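Local coordinates for protein Rna-directed RNA polymerase (PDB 3ZED) that probably copies the viral RNA genome as an RNA-dependent RNA polymerase, occurring both free and covalently attached to that RNA, at residues B[295-303]-B[451-459]; B[606-617]-B[631-642]. All coordinates share one frame; numbering follows the deposited sequence.

Interaction 1: B[295-303]-B[451-459]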
loop_
_atom_site.group_PDB
_atom_site.type_symbol
_atom_site.label_atom_id
_atom_site.label_comp_id
_atom_site.label_asym_id
_atom_site.label_seq_id
_atom_site.Cartn_x
_atom_site.Cartn_y
_atom_site.Cartn_z
ATOM N N TRP B 295 9.233 4.804 22.423
ATOM C CA TRP B 295 10.174 4.761 21.288
ATOM C C TRP B 295 9.863 3.592 20.337
ATOM O O TRP B 295 9.981 3.748 19.122
ATOM C CB TRP B 295 11.648 4.666 21.771
ATOM C CG TRP B 295 12.014 3.342 22.402
ATOM C CD1 TRP B 295 11.968 3.025 23.730
ATOM C CD2 TRP B 295 12.411 2.137 21.717
ATOM N NE1 TRP B 295 12.324 1.704 23.918
ATOM C CE2 TRP B 295 12.554 1.124 22.693
ATOM C CE3 TRP B 295 12.631 1.807 20.362
ATOM C CZ2 TRP B 295 12.945 -0.184 22.366
ATOM C CZ3 TRP B 295 12.984 0.508 20.040
ATOM C CH2 TRP B 295 13.171 -0.463 21.038
ATOM N N TYR B 296 9.476 2.415 20.904
ATOM C CA TYR B 296 9.240 1.163 20.194
ATOM C C TYR B 296 8.060 1.253 19.230
ATOM O O TYR B 296 7.966 0.436 18.312
ATOM C CB TYR B 296 9.083 0.001 21.186
ATOM C CG TYR B 296 8.058 0.232 22.273
ATOM C CD1 TYR B 296 6.722 -0.108 22.082
ATOM C CD2 TYR B 296 8.429 0.762 23.503
ATOM C CE1 TYR B 296 5.771 0.122 23.068
ATOM C CE2 TYR B 296 7.491 0.981 24.506
ATOM C CZ TYR B 296 6.162 0.651 24.290
ATOM O OH TYR B 296 5.229 0.851 25.280
ATOM N N LEU B 297 7.198 2.277 19.394
ATOM C CA LEU B 297 6.078 2.518 18.491
ATOM C C LEU B 297 6.564 3.098 17.150
ATOM O O LEU B 297 5.769 3.215 16.214
ATOM C CB LEU B 297 5.026 3.436 19.137
ATOM C CG LEU B 297 4.222 2.879 20.327
ATOM C CD1 LEU B 297 3.090 3.816 20.692
ATOM C CD2 LEU B 297 3.658 1.490 20.043
ATOM N N SER B 298 7.872 3.410 17.041
ATOM C CA SER B 298 8.470 3.922 15.804
ATOM C C SER B 298 9.476 2.930 15.189
ATOM O O SER B 298 10.215 3.307 14.277
ATOM C CB SER B 298 9.170 5.249 16.066
ATOM O OG SER B 298 10.413 5.031 16.717
ATOM N N CYS B 299 9.529 1.688 15.709
ATOM C CA CYS B 299 10.485 0.682 15.263
ATOM C C CYS B 299 9.750 -0.506 14.670
ATOM O O CYS B 299 9.003 -1.192 15.371
ATOM C CB CYS B 299 11.401 0.268 16.414
ATOM S SG CYS B 299 12.822 -0.753 15.921
ATOM N N GLY B 300 9.921 -0.702 13.364
ATOM C CA GLY B 300 9.252 -1.778 12.644
ATOM C C GLY B 300 10.065 -3.049 12.574
ATOM O O GLY B 300 11.291 -2.995 12.449
ATOM N N LEU B 301 9.402 -4.209 12.666
ATOM C CA LEU B 301 10.086 -5.496 12.496
ATOM C C LEU B 301 10.455 -5.633 11.019
ATOM O O LEU B 301 9.588 -5.418 10.169
ATOM C CB LEU B 301 9.213 -6.691 12.942
ATOM C CG LEU B 301 8.710 -6.721 14.379
ATOM C CD1 LEU B 301 7.873 -7.971 14.609
ATOM C CD2 LEU B 301 9.868 -6.629 15.393
ATOM N N LEU B 302 11.729 -5.906 10.704
ATOM C CA LEU B 302 12.111 -6.015 9.295
ATOM C C LEU B 302 11.770 -7.410 8.761
ATOM O O LEU B 302 12.581 -8.335 8.807
ATOM C CB LEU B 302 13.583 -5.666 9.081
ATOM C CG LEU B 302 13.928 -5.218 7.671
ATOM C CD1 LEU B 302 13.410 -3.804 7.401
ATOM C CD2 LEU B 302 15.437 -5.321 7.432
ATOM N N PHE B 303 10.533 -7.542 8.275
ATOM C CA PHE B 303 9.966 -8.774 7.762
ATOM C C PHE B 303 10.435 -9.051 6.326
ATOM O O PHE B 303 10.287 -8.180 5.469
ATOM C CB PHE B 303 8.427 -8.664 7.829
ATOM C CG PHE B 303 7.664 -9.936 7.572
ATOM C CD1 PHE B 303 7.270 -10.285 6.282
ATOM C CD2 PHE B 303 7.261 -10.747 8.629
ATOM C CE1 PHE B 303 6.553 -11.465 6.042
ATOM C CE2 PHE B 303 6.535 -11.917 8.392
ATOM C CZ PHE B 303 6.186 -12.268 7.101
ATOM N N MET B 451 7.351 8.778 13.062
ATOM C CA MET B 451 7.223 7.458 13.653
ATOM C C MET B 451 7.385 6.370 12.589
ATOM O O MET B 451 7.785 5.260 12.918
ATOM C CB MET B 451 5.886 7.323 14.372
ATOM C CG MET B 451 5.885 8.013 15.727
ATOM S SD MET B 451 4.217 7.967 16.370
ATOM C CE MET B 451 4.273 6.455 17.286
ATOM N N VAL B 452 7.080 6.681 11.318
ATOM C CA VAL B 452 7.122 5.667 10.253
ATOM C C VAL B 452 8.014 6.107 9.060
ATOM O O VAL B 452 8.239 5.301 8.158
ATOM C CB VAL B 452 5.695 5.235 9.793
ATOM C CG1 VAL B 452 4.911 4.611 10.944
ATOM C CG2 VAL B 452 4.915 6.384 9.169
ATOM N N VAL B 453 8.550 7.354 9.079
ATOM C CA VAL B 453 9.437 7.851 8.009
ATOM C C VAL B 453 10.763 8.298 8.622
ATOM O O VAL B 453 10.774 9.128 9.546
ATOM C CB VAL B 453 8.826 8.969 7.121
ATOM C CG1 VAL B 453 9.709 9.225 5.901
ATOM C CG2 VAL B 453 7.374 8.663 6.715
ATOM N N ASP B 454 11.890 7.735 8.082
ATOM C CA ASP B 454 13.282 7.977 8.497
ATOM C C ASP B 454 13.475 7.672 9.980
ATOM O O ASP B 454 14.179 8.411 10.677
ATOM C CB ASP B 454 13.732 9.433 8.186
ATOM C CG ASP B 454 13.953 9.764 6.725
ATOM O OD1 ASP B 454 14.202 8.828 5.930
ATOM O OD2 ASP B 454 13.904 10.959 6.376
ATOM N N SER B 455 12.849 6.584 10.460
ATOM C CA SER B 455 12.910 6.179 11.858
ATOM C C SER B 455 13.789 4.921 11.980
ATOM O O SER B 455 14.952 5.014 11.593
ATOM C CB SER B 455 11.509 6.017 12.455
ATOM O OG SER B 455 10.838 4.841 12.047
ATOM N N SER B 456 13.295 3.772 12.504
ATOM C CA SER B 456 14.177 2.605 12.661
ATOM C C SER B 456 13.455 1.276 12.482
ATOM O O SER B 456 12.219 1.234 12.397
ATOM C CB SER B 456 14.869 2.632 14.029
ATOM O OG SER B 456 13.984 2.445 15.125
ATOM N N CYS B 457 14.243 0.184 12.416
ATOM C CA CYS B 457 13.718 -1.171 12.258
ATOM C C CYS B 457 14.531 -2.166 13.117
ATOM O O CYS B 457 15.567 -1.804 13.650
ATOM C CB CYS B 457 13.679 -1.586 10.787
ATOM S SG CYS B 457 15.307 -1.662 9.998
ATOM N N LEU B 458 14.014 -3.392 13.287
ATOM C CA LEU B 458 14.645 -4.435 14.081
ATOM C C LEU B 458 14.877 -5.682 13.252
ATOM O O LEU B 458 13.946 -6.225 12.652
ATOM C CB LEU B 458 13.779 -4.779 15.327
ATOM C CG LEU B 458 14.375 -5.785 16.352
ATOM C CD1 LEU B 458 15.612 -5.231 17.046
ATOM C CD2 LEU B 458 13.351 -6.202 17.374
ATOM N N LEU B 459 16.122 -6.165 13.278
ATOM C CA LEU B 459 16.553 -7.389 12.598
ATOM C C LEU B 459 17.566 -8.035 13.501
ATOM O O LEU B 459 18.567 -7.400 13.828
ATOM C CB LEU B 459 17.122 -7.105 11.190
ATOM C CG LEU B 459 17.373 -8.332 10.335
ATOM C CD1 LEU B 459 16.063 -8.873 9.763
ATOM C CD2 LEU B 459 18.365 -8.031 9.226
HETATM O O HOH W 1 13.187 4.786 15.876
#

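Interaction 2: B[606-617]-B[631-642]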
loop_
_atom_site.group_PDB
_atom_site.type_symbol
_atom_site.label_atom_id
_atom_site.label_comp_id
_atom_site.label_asym_id
_atom_site.label_seq_id
_atom_site.Cartn_x
_atom_site.Cartn_y
_atom_site.Cartn_z
ATOM N N ILE B 606 -6.848 -29.727 -0.984
ATOM C CA ILE B 606 -7.214 -30.269 -2.295
ATOM C C ILE B 606 -8.111 -29.247 -3.044
ATOM O O ILE B 606 -8.105 -29.217 -4.278
ATOM C CB ILE B 606 -7.820 -31.703 -2.202
ATOM C CG1 ILE B 606 -8.035 -32.365 -3.598
ATOM C CG2 ILE B 606 -9.066 -31.763 -1.321
ATOM C CD1 ILE B 606 -6.767 -32.355 -4.596
ATOM N N ALA B 607 -8.829 -28.388 -2.292
ATOM C CA ALA B 607 -9.640 -27.313 -2.863
ATOM C C ALA B 607 -8.711 -26.234 -3.437
ATOM O O ALA B 607 -8.956 -25.747 -4.546
ATOM C CB ALA B 607 -10.567 -26.722 -1.808
ATOM N N TYR B 608 -7.611 -25.906 -2.696
ATOM C CA TYR B 608 -6.592 -24.930 -3.099
ATOM C C TYR B 608 -5.983 -25.343 -4.447
ATOM O O TYR B 608 -5.731 -24.480 -5.281
ATOM C CB TYR B 608 -5.487 -24.766 -2.013
ATOM C CG TYR B 608 -4.186 -24.235 -2.581
ATOM C CD1 TYR B 608 -3.998 -22.870 -2.784
ATOM C CD2 TYR B 608 -3.195 -25.104 -3.034
ATOM C CE1 TYR B 608 -2.850 -22.384 -3.402
ATOM C CE2 TYR B 608 -2.055 -24.632 -3.676
ATOM C CZ TYR B 608 -1.882 -23.272 -3.850
ATOM O OH TYR B 608 -0.747 -22.813 -4.474
ATOM N N GLN B 609 -5.744 -26.653 -4.644
ATOM C CA GLN B 609 -5.184 -27.237 -5.866
ATOM C C GLN B 609 -6.043 -26.902 -7.078
ATOM O O GLN B 609 -5.504 -26.510 -8.116
ATOM C CB GLN B 609 -5.053 -28.767 -5.722
ATOM C CG GLN B 609 -3.956 -29.207 -4.747
ATOM C CD GLN B 609 -2.559 -28.841 -5.214
ATOM O OE1 GLN B 609 -2.143 -29.140 -6.347
ATOM N NE2 GLN B 609 -1.808 -28.182 -4.341
ATOM N N ILE B 610 -7.374 -27.021 -6.938
ATOM C CA ILE B 610 -8.326 -26.677 -7.999
ATOM C C ILE B 610 -8.298 -25.146 -8.221
ATOM O O ILE B 610 -8.253 -24.706 -9.374
ATOM C CB ILE B 610 -9.750 -27.188 -7.660
ATOM C CG1 ILE B 610 -9.772 -28.744 -7.592
ATOM C CG2 ILE B 610 -10.801 -26.624 -8.643
ATOM C CD1 ILE B 610 -10.869 -29.339 -6.756
ATOM N N VAL B 611 -8.344 -24.358 -7.119
ATOM C CA VAL B 611 -8.331 -22.893 -7.136
ATOM C C VAL B 611 -7.095 -22.372 -7.932
ATOM O O VAL B 611 -7.254 -21.529 -8.805
ATOM C CB VAL B 611 -8.408 -22.301 -5.697
ATOM C CG1 VAL B 611 -8.134 -20.793 -5.679
ATOM C CG2 VAL B 611 -9.771 -22.590 -5.058
ATOM N N ARG B 612 -5.902 -22.897 -7.645
ATOM C CA ARG B 612 -4.636 -22.522 -8.289
ATOM C C ARG B 612 -4.729 -22.588 -9.828
ATOM O O ARG B 612 -4.373 -21.622 -10.490
ATOM C CB ARG B 612 -3.506 -23.432 -7.777
ATOM C CG ARG B 612 -2.200 -23.328 -8.561
ATOM C CD ARG B 612 -1.414 -24.620 -8.469
ATOM N NE ARG B 612 -0.743 -24.735 -7.178
ATOM C CZ ARG B 612 0.100 -25.704 -6.862
ATOM N NH1 ARG B 612 0.383 -26.659 -7.741
ATOM N NH2 ARG B 612 0.683 -25.718 -5.674
ATOM N N TYR B 613 -5.216 -23.713 -10.380
ATOM C CA TYR B 613 -5.347 -23.901 -11.823
ATOM C C TYR B 613 -6.516 -23.105 -12.415
ATOM O O TYR B 613 -6.381 -22.628 -13.527
ATOM C CB TYR B 613 -5.448 -25.389 -12.169
ATOM C CG TYR B 613 -4.159 -26.107 -11.843
ATOM C CD1 TYR B 613 -2.964 -25.759 -12.475
ATOM C CD2 TYR B 613 -4.106 -27.059 -10.827
ATOM C CE1 TYR B 613 -1.758 -26.361 -12.129
ATOM C CE2 TYR B 613 -2.900 -27.661 -10.462
ATOM C CZ TYR B 613 -1.728 -27.307 -11.116
ATOM O OH TYR B 613 -0.546 -27.937 -10.826
ATOM N N GLU B 614 -7.614 -22.890 -11.675
ATOM C CA GLU B 614 -8.728 -22.086 -12.165
ATOM C C GLU B 614 -8.371 -20.594 -12.187
ATOM O O GLU B 614 -8.696 -19.917 -13.162
ATOM C CB GLU B 614 -10.003 -22.313 -11.322
ATOM C CG GLU B 614 -10.642 -23.688 -11.460
ATOM C CD GLU B 614 -11.216 -24.031 -12.821
ATOM O OE1 GLU B 614 -10.436 -24.372 -13.737
ATOM O OE2 GLU B 614 -12.454 -23.998 -12.965
ATOM N N ALA B 615 -7.692 -20.085 -11.129
ATOM C CA ALA B 615 -7.308 -18.675 -11.020
ATOM C C ALA B 615 -6.288 -18.290 -12.080
ATOM O O ALA B 615 -6.459 -17.244 -12.700
ATOM C CB ALA B 615 -6.784 -18.355 -9.634
ATOM N N ILE B 616 -5.285 -19.148 -12.358
ATOM C CA ILE B 616 -4.290 -18.869 -13.400
ATOM C C ILE B 616 -5.007 -18.763 -14.800
ATOM O O ILE B 616 -4.653 -17.900 -15.613
ATOM C CB ILE B 616 -3.064 -19.831 -13.388
ATOM C CG1 ILE B 616 -1.848 -19.198 -14.086
ATOM C CG2 ILE B 616 -3.354 -21.215 -13.962
ATOM C CD1 ILE B 616 -1.069 -18.127 -13.255
ATOM N N ARG B 617 -6.058 -19.569 -15.016
ATOM C CA ARG B 617 -6.856 -19.515 -16.243
ATOM C C ARG B 617 -7.658 -18.206 -16.296
ATOM O O ARG B 617 -7.579 -17.501 -17.297
ATOM C CB ARG B 617 -7.796 -20.723 -16.337
ATOM C CG ARG B 617 -7.087 -22.058 -16.518
ATOM C CD ARG B 617 -8.047 -23.227 -16.330
ATOM N NE ARG B 617 -8.960 -23.332 -17.465
ATOM C CZ ARG B 617 -10.091 -24.028 -17.470
ATOM N NH1 ARG B 617 -10.488 -24.674 -16.381
ATOM N NH2 ARG B 617 -10.839 -24.076 -18.556
ATOM N N ALA B 631 -3.562 -26.305 -17.947
ATOM C CA ALA B 631 -4.251 -25.916 -16.705
ATOM C C ALA B 631 -5.678 -26.495 -16.628
ATOM O O ALA B 631 -6.069 -26.944 -15.548
ATOM C CB ALA B 631 -4.291 -24.401 -16.546
ATOM N N LYS B 632 -6.448 -26.487 -17.751
ATOM C CA LYS B 632 -7.809 -27.057 -17.794
ATOM C C LYS B 632 -7.736 -28.539 -17.411
ATOM O O LYS B 632 -8.499 -28.992 -16.557
ATOM C CB LYS B 632 -8.471 -26.881 -19.182
ATOM C CG LYS B 632 -9.894 -27.439 -19.292
ATOM C CD LYS B 632 -10.476 -27.269 -20.700
ATOM C CE LYS B 632 -11.986 -27.432 -20.708
ATOM N NZ LYS B 632 -12.628 -27.127 -22.033
ATOM N N HIS B 633 -6.776 -29.264 -18.014
ATOM C CA HIS B 633 -6.533 -30.676 -17.741
ATOM C C HIS B 633 -6.240 -30.898 -16.254
ATOM O O HIS B 633 -6.846 -31.763 -15.633
ATOM C CB HIS B 633 -5.373 -31.210 -18.595
ATOM C CG HIS B 633 -5.047 -32.640 -18.293
ATOM N ND1 HIS B 633 -4.038 -32.976 -17.410
ATOM C CD2 HIS B 633 -5.662 -33.774 -18.702
ATOM C CE1 HIS B 633 -4.034 -34.303 -17.361
ATOM N NE2 HIS B 633 -5.000 -34.821 -18.109
ATOM N N MET B 634 -5.342 -30.089 -15.685
ATOM C CA MET B 634 -4.964 -30.143 -14.275
ATOM C C MET B 634 -6.163 -29.864 -13.373
ATOM O O MET B 634 -6.348 -30.565 -12.383
ATOM C CB MET B 634 -3.835 -29.152 -13.981
ATOM C CG MET B 634 -2.496 -29.615 -14.487
ATOM S SD MET B 634 -1.674 -30.713 -13.313
ATOM C CE MET B 634 -2.183 -32.290 -13.903
ATOM N N SER B 635 -6.980 -28.859 -13.731
ATOM C CA SER B 635 -8.165 -28.456 -12.981
ATOM C C SER B 635 -9.238 -29.562 -12.971
ATOM O O SER B 635 -9.822 -29.823 -11.918
ATOM C CB SER B 635 -8.740 -27.169 -13.558
ATOM O OG SER B 635 -10.070 -26.984 -13.107
ATOM N N LEU B 636 -9.486 -30.208 -14.125
ATOM C CA LEU B 636 -10.495 -31.266 -14.226
ATOM C C LEU B 636 -9.993 -32.566 -13.571
ATOM O O LEU B 636 -10.781 -33.239 -12.905
ATOM C CB LEU B 636 -10.930 -31.499 -15.686
ATOM C CG LEU B 636 -11.717 -30.347 -16.372
ATOM C CD1 LEU B 636 -11.948 -30.639 -17.852
ATOM C CD2 LEU B 636 -13.070 -30.098 -15.702
ATOM N N ASP B 637 -8.684 -32.882 -13.701
ATOM C CA ASP B 637 -8.080 -34.059 -13.073
ATOM C C ASP B 637 -8.116 -33.931 -11.541
ATOM O O ASP B 637 -8.403 -34.920 -10.868
ATOM C CB ASP B 637 -6.643 -34.288 -13.568
ATOM C CG ASP B 637 -6.037 -35.623 -13.164
ATOM O OD1 ASP B 637 -6.509 -36.670 -13.673
ATOM O OD2 ASP B 637 -5.061 -35.620 -12.378
ATOM N N LYS B 638 -7.859 -32.719 -10.998
ATOM C CA LYS B 638 -7.911 -32.443 -9.557
ATOM C C LYS B 638 -9.349 -32.557 -9.046
ATOM O O LYS B 638 -9.558 -33.035 -7.930
ATOM C CB LYS B 638 -7.345 -31.049 -9.211
ATOM C CG LYS B 638 -5.836 -30.847 -9.431
ATOM C CD LYS B 638 -4.942 -31.510 -8.399
ATOM C CE LYS B 638 -3.523 -31.547 -8.900
ATOM N NZ LYS B 638 -2.806 -32.759 -8.428
ATOM N N ARG B 639 -10.333 -32.116 -9.860
ATOM C CA ARG B 639 -11.758 -32.180 -9.543
ATOM C C ARG B 639 -12.248 -33.632 -9.544
ATOM O O ARG B 639 -13.122 -33.981 -8.747
ATOM C CB ARG B 639 -12.570 -31.352 -10.545
ATOM C CG ARG B 639 -12.558 -29.851 -10.294
ATOM C CD ARG B 639 -13.478 -29.171 -11.288
ATOM N NE ARG B 639 -13.284 -27.720 -11.322
ATOM C CZ ARG B 639 -13.929 -26.854 -10.551
ATOM N NH1 ARG B 639 -14.835 -27.277 -9.675
ATOM N NH2 ARG B 639 -13.681 -25.561 -10.653
ATOM N N LYS B 640 -11.689 -34.468 -10.448
ATOM C CA LYS B 640 -12.011 -35.892 -10.576
ATOM C C LYS B 640 -11.453 -36.677 -9.370
ATOM O O LYS B 640 -12.113 -37.600 -8.889
ATOM C CB LYS B 640 -11.472 -36.464 -11.902
ATOM N N ARG B 641 -10.251 -36.287 -8.873
ATOM C CA ARG B 641 -9.585 -36.888 -7.708
ATOM C C ARG B 641 -10.401 -36.630 -6.435
ATOM O O ARG B 641 -10.436 -37.480 -5.545
ATOM C CB ARG B 641 -8.152 -36.347 -7.545
ATOM N N LEU B 642 -11.066 -35.462 -6.379
ATOM C CA LEU B 642 -11.924 -34.987 -5.293
ATOM C C LEU B 642 -13.225 -35.813 -5.188
ATOM O O LEU B 642 -13.723 -36.029 -4.082
ATOM C CB LEU B 642 -12.243 -33.517 -5.568
ATOM C CG LEU B 642 -12.817 -32.735 -4.432
ATOM C CD1 LEU B 642 -11.814 -31.761 -3.922
ATOM C CD2 LEU B 642 -14.088 -32.056 -4.859
#

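Interaction 1: B[295-303]-B[451-459]
Residues 299-301 and 456-458 pair as short parallel strands, a buried contact in a mixed sheet of the palm region, where strand 299-310 also pairs with strands 157-160 and 320-323. Three backbone hydrogen bonds join them: G300 N to S456 O, L458 N to G300 O (2.9 Å) and L302 N to L458 O, the last nearly straight at 172°. G300 thus uses both its N-H and its carbonyl on the same neighbouring strand, and that carbonyl also receives a CA-H...O contact from C457 CA at 3.0 Å. C299, L301, S456 and L458 line one face. There SG of C299, swung anti to its own N (chi1 -170°), lies 3.5 Å from S456 OG and reaches on to L458 CB, while L301 and L458 run side by side with their CD2 methyls 4.0 Å apart. The C299 side chain also touches L249 of the predicted GTP-binding segment. On the opposite face, C457 SG meets L302 CD1; farther along, L459 CD1 packs against L302 CB. Before the strands, S455 OG donates to S298 O (2.8 Å) in the carbonyl plane, and M451, bent at chi3, lays its CE against L297 CB at 3.6 Å. S298 OG donates to W295 O and accepts from a water 2.9 Å away that bridges to S456 OG; R63 is a second partner of S456 OG. Buried serine hydroxyls at the start of the strands therefore have main-chain, water and arginine partners, while the paired strands beyond add leucine and cysteine packing to their backbone bonds.

Interaction 2: B[606-617]-B[631-642]
I606, I610 and Y613 of one helix pack against L642, K638 and M634 of the next in an antiparallel helical hairpin within the thumb region; the short axes pass 8.6 Å apart at 157°. Knobs-into-holes packing runs both ways, with Y613 set among A631, M634, S635 and K638, and K638 among I606, Q609, I610 and Y613. Apolar contacts close the end near I606, where the L642 CD1 methyl, in a poorly ordered side chain, touches I606 CG2 and I610 CD1. At the other end A631 CB rests on R617 CG at 3.6 Å. The aromatic contact is a CH-pi one: M634 CB stands 3.6 Å from the Y613 ring centroid, almost on the ring normal, and the bent methionine chain brings SD obliquely beside the ring in a Met-aromatic contact. R612 CD covers the opposite face, and D124 holds Y613 OH. Flat-group packing continues at R617, whose guanidinium lies with one face over K632 CB, and at R639, where I610 CG2 lies over one face of the guanidinium, toward its rim. The polar group centres on E614, whose bend at chi2 (-66°) brings its carboxylate to the partner helix. E614 OE2 takes R639 NH2 at 3.0 Å in a salt bridge, the two planes 77° apart. R639 NH2 also donates to L671 O, and E614 OE2 also accepts from L675 N. R639 NE is buried without a partner in the model. R617 NH1, from one turn farther along the same helix, forms a salt bridge at the syn lone pair of E614 OE1 (2.7 Å), while across the contact S635 OG donates to E614 OE1 from above the carboxylate plane, also at 2.7 Å.

Interaction 1 lies deeper, its centre about 17 Å from that of the chain and all its touching residues buried, whereas interaction 2 lies about 30 Å out and is only partly buried. They share no element: 295-303 with 451-459 joins strands in the palm region across 147 intervening residues, while 606-617 with 631-642 pairs two consecutive helices in the thumb region. Backbone hydrogen bonds dominate the first, with neutral hydroxyls and one water around them; the hydrogen bonds across the second are made by side chains, with a carboxylate held by two arginines and a serine beside the apolar interlock. Their nearest atoms stay about 17 Å apart, so neither touches the other.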